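Local structure of putative uncharacterized protein (Pyrococcus abyssi virus 1, 4HR1) at residues A[22-27]-A[95-101]. The protein is of unknown function but forms a helical bundle of a bromodomain-like family, with two chains in the assembly. Numbering follows the deposited sequence.
Sequences FLKGYM and EMLRVGL
Y26 meets the end of helix 72-98 with both its ring and its hydroxyl. L101 lies over one face of the ring, its CD1 3.8 Å from the ring centroid in a CH-pi contact, while V99 CG2 touches CE2, 3.7 Å away. CG of Y26 stands anti to the backbone N (chi1 167°), which carries the ring across to segment 95-101, where OH donates to V99 O at 3.1 Å, approaching from above the carbonyl plane. The acceptor immediately precedes G100, at which the chain leaves helical geometry in a Schellman motif, marked by the positive phi of G100 and the bond from L101 N to M96 O. V99 N also reaches M96 O, from the opposite face of its plane. The turn brings L101 back against helix 5-30, where its CD2 reaches the edge of the F22 ring, 3.7 Å from CE1. L23 and M96, both buried, meet through their CG atoms, and I111 of helix 109-119 adjoins F22, M96 and L101. M27, a buried selenomethionine with an extended chain, belongs to this packed part too, its CE 3.4 Å from V99 CG1 and near E95 OE2. By contrast, the solvent side lies at exposed R98, which grips E95 OE1 side-on through NE and NH2, the latter at 2.8 Å.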
ATOM      1  N   PHE A  22     -10.920   2.422   2.765  1.00 45.66           N
ATOM      2  CA  PHE A  22     -12.061   3.341   2.706  1.00 46.02           C
ATOM      3  C   PHE A  22     -13.384   2.591   2.798  1.00 52.80           C
ATOM      4  O   PHE A  22     -14.210   2.935   3.648  1.00 52.70           O
ATOM      5  CB  PHE A  22     -11.992   4.186   1.423  1.00 47.53           C
ATOM      6  CG  PHE A  22     -13.016   5.288   1.302  1.00 48.31           C
ATOM      7  CD1 PHE A  22     -14.277   5.035   0.775  1.00 50.61           C
ATOM      8  CD2 PHE A  22     -12.701   6.592   1.657  1.00 49.99           C
ATOM      9  CE1 PHE A  22     -15.214   6.061   0.639  1.00 51.61           C
ATOM     10  CE2 PHE A  22     -13.633   7.618   1.500  1.00 52.56           C
ATOM     11  CZ  PHE A  22     -14.881   7.349   0.986  1.00 50.19           C
ATOM     12  N   LEU A  23     -13.572   1.551   1.943  1.00 50.89           N
ATOM     13  CA  LEU A  23     -14.778   0.705   1.898  1.00 51.21           C
ATOM     14  C   LEU A  23     -15.042  -0.001   3.221  1.00 58.06           C
ATOM     15  O   LEU A  23     -16.190  -0.033   3.669  1.00 57.15           O
ATOM     16  CB  LEU A  23     -14.646  -0.349   0.801  1.00 50.98           C
ATOM     17  CG  LEU A  23     -15.286  -0.031  -0.512  1.00 55.24           C
ATOM     18  CD1 LEU A  23     -14.429  -0.543  -1.638  1.00 55.99           C
ATOM     19  CD2 LEU A  23     -16.687  -0.611  -0.589  1.00 57.07           C
ATOM     20  N   LYS A  24     -13.975  -0.593   3.821  1.00 57.30           N
ATOM     21  CA  LYS A  24     -13.979  -1.302   5.106  1.00 58.08           C
ATOM     22  C   LYS A  24     -14.542  -0.377   6.196  1.00 64.09           C
ATOM     23  O   LYS A  24     -15.497  -0.753   6.891  1.00 64.26           O
ATOM     24  CB  LYS A  24     -12.545  -1.733   5.465  1.00 60.99           C
ATOM     25  CG  LYS A  24     -12.413  -3.192   5.895  1.00 78.26           C
ATOM     26  CD  LYS A  24     -11.625  -4.021   4.885  1.00 85.94           C
ATOM     27  CE  LYS A  24     -10.284  -4.491   5.406  1.00 94.19           C
ATOM     28  NZ  LYS A  24      -9.230  -3.451   5.259  1.00102.78           N
ATOM     29  N   GLY A  25     -13.993   0.843   6.256  1.00 61.07           N
ATOM     30  CA  GLY A  25     -14.381   1.900   7.181  1.00 61.28           C
ATOM     31  C   GLY A  25     -15.807   2.374   7.018  1.00 67.11           C
ATOM     32  O   GLY A  25     -16.512   2.554   8.018  1.00 66.81           O
ATOM     33  N   TYR A  26     -16.251   2.560   5.754  1.00 64.62           N
ATOM     34  CA  TYR A  26     -17.624   2.969   5.444  1.00 64.60           C
ATOM     35  C   TYR A  26     -18.596   1.911   5.962  1.00 71.44           C
ATOM     36  O   TYR A  26     -19.634   2.256   6.529  1.00 71.30           O
ATOM     37  CB  TYR A  26     -17.816   3.191   3.922  1.00 64.53           C
ATOM     38  CG  TYR A  26     -19.266   3.320   3.502  1.00 64.83           C
ATOM     39  CD1 TYR A  26     -19.990   4.478   3.768  1.00 66.42           C
ATOM     40  CD2 TYR A  26     -19.931   2.264   2.886  1.00 65.55           C
ATOM     41  CE1 TYR A  26     -21.326   4.602   3.387  1.00 66.39           C
ATOM     42  CE2 TYR A  26     -21.275   2.368   2.520  1.00 66.38           C
ATOM     43  CZ  TYR A  26     -21.967   3.542   2.768  1.00 72.73           C
ATOM     44  OH  TYR A  26     -23.284   3.665   2.403  1.00 72.73           O
HETATM   45  N   MSE A  27     -18.241   0.629   5.766  1.00 70.54           N
HETATM   46  CA  MSE A  27     -19.020  -0.543   6.151  1.00 71.98           C
HETATM   47  C   MSE A  27     -19.134  -0.737   7.642  1.00 77.99           C
HETATM   48  O   MSE A  27     -20.197  -1.137   8.102  1.00 77.69           O
HETATM   49  CB  MSE A  27     -18.471  -1.795   5.481  1.00 74.84           C
HETATM   50  CG  MSE A  27     -18.759  -1.810   3.999  1.00 83.03           C
HETATM   51 SE   MSE A  27     -18.300  -3.468   3.125  1.00 92.08          SE
HETATM   52  CE  MSE A  27     -19.183  -3.123   1.462  1.00 88.49           C
ATOM     53  N   GLU A  95     -18.512  -1.501  -6.457  1.00 44.16           N
ATOM     54  CA  GLU A  95     -18.837  -1.932  -5.096  1.00 44.06           C
ATOM     55  C   GLU A  95     -19.251  -0.756  -4.239  1.00 46.54           C
ATOM     56  O   GLU A  95     -20.282  -0.844  -3.562  1.00 45.37           O
ATOM     57  CB  GLU A  95     -17.677  -2.720  -4.444  1.00 45.64           C
ATOM     58  CG  GLU A  95     -17.974  -3.261  -3.047  1.00 54.58           C
ATOM     59  CD  GLU A  95     -19.061  -4.315  -2.914  1.00 76.58           C
ATOM     60  OE1 GLU A  95     -19.557  -4.806  -3.957  1.00 56.88           O
ATOM     61  OE2 GLU A  95     -19.403  -4.669  -1.761  1.00 75.33           O
ATOM     62  N   MET A  96     -18.455   0.345  -4.273  1.00 43.21           N
ATOM     63  CA  MET A  96     -18.728   1.592  -3.549  1.00 42.46           C
ATOM     64  C   MET A  96     -20.174   2.014  -3.860  1.00 53.03           C
ATOM     65  O   MET A  96     -20.992   2.095  -2.945  1.00 53.82           O
ATOM     66  CB  MET A  96     -17.748   2.712  -3.976  1.00 42.95           C
ATOM     67  CG  MET A  96     -16.384   2.627  -3.354  1.00 43.17           C
ATOM     68  SD  MET A  96     -15.295   3.868  -4.076  1.00 43.82           S
ATOM     69  CE  MET A  96     -13.985   3.745  -3.015  1.00 40.00           C
ATOM     70  N   LEU A  97     -20.507   2.156  -5.158  1.00 53.16           N
ATOM     71  CA  LEU A  97     -21.837   2.543  -5.643  1.00 54.29           C
ATOM     72  C   LEU A  97     -22.971   1.624  -5.221  1.00 60.66           C
ATOM     73  O   LEU A  97     -24.056   2.106  -4.912  1.00 60.46           O
ATOM     74  CB  LEU A  97     -21.819   2.738  -7.161  1.00 54.13           C
ATOM     75  CG  LEU A  97     -21.034   3.959  -7.609  1.00 58.83           C
ATOM     76  CD1 LEU A  97     -20.530   3.798  -9.019  1.00 59.41           C
ATOM     77  CD2 LEU A  97     -21.833   5.248  -7.403  1.00 60.36           C
ATOM     78  N   ARG A  98     -22.708   0.315  -5.183  1.00 60.22           N
ATOM     79  CA  ARG A  98     -23.651  -0.734  -4.794  1.00 61.39           C
ATOM     80  C   ARG A  98     -23.981  -0.699  -3.300  1.00 67.07           C
ATOM     81  O   ARG A  98     -25.086  -1.085  -2.912  1.00 67.59           O
ATOM     82  CB  ARG A  98     -23.059  -2.109  -5.138  1.00 63.74           C
ATOM     83  CG  ARG A  98     -24.091  -3.136  -5.601  1.00 79.33           C
ATOM     84  CD  ARG A  98     -23.738  -4.587  -5.254  1.00 92.31           C
ATOM     85  NE  ARG A  98     -22.310  -4.920  -5.375  1.00100.27           N
ATOM     86  CZ  ARG A  98     -21.696  -5.271  -6.503  1.00110.44           C
ATOM     87  NH1 ARG A  98     -22.366  -5.310  -7.650  1.00 95.00           N
ATOM     88  NH2 ARG A  98     -20.403  -5.568  -6.497  1.00 93.94           N
ATOM     89  N   VAL A  99     -23.021  -0.272  -2.464  1.00 63.82           N
ATOM     90  CA  VAL A  99     -23.190  -0.266  -1.014  1.00 63.57           C
ATOM     91  C   VAL A  99     -23.797   1.002  -0.406  1.00 70.05           C
ATOM     92  O   VAL A  99     -24.006   1.066   0.813  1.00 70.64           O
ATOM     93  CB  VAL A  99     -21.973  -0.847  -0.260  1.00 66.82           C
ATOM     94  CG1 VAL A  99     -21.653  -2.241  -0.779  1.00 66.67           C
ATOM     95  CG2 VAL A  99     -20.747   0.056  -0.365  1.00 66.48           C
ATOM     96  N   GLY A 100     -24.148   1.957  -1.266  1.00 67.33           N
ATOM     97  CA  GLY A 100     -24.779   3.209  -0.857  1.00 67.26           C
ATOM     98  C   GLY A 100     -23.838   4.387  -0.743  1.00 71.09           C
ATOM     99  O   GLY A 100     -24.270   5.493  -0.409  1.00 70.63           O
ATOM    100  N   LEU A 101     -22.543   4.150  -1.003  1.00 68.36           N
ATOM    101  CA  LEU A 101     -21.483   5.156  -0.992  1.00 69.15           C
ATOM    102  C   LEU A 101     -21.725   6.069  -2.202  1.00 76.69           C
ATOM    103  O   LEU A 101     -22.142   5.583  -3.266  1.00 76.65           O
ATOM    104  CB  LEU A 101     -20.123   4.434  -1.117  1.00 69.07           C
ATOM    105  CG  LEU A 101     -18.849   4.940  -0.417  1.00 73.31           C
ATOM    106  CD1 LEU A 101     -19.117   5.935   0.698  1.00 73.19           C
ATOM    107  CD2 LEU A 101     -18.027   3.774   0.082  1.00 75.25           C
TER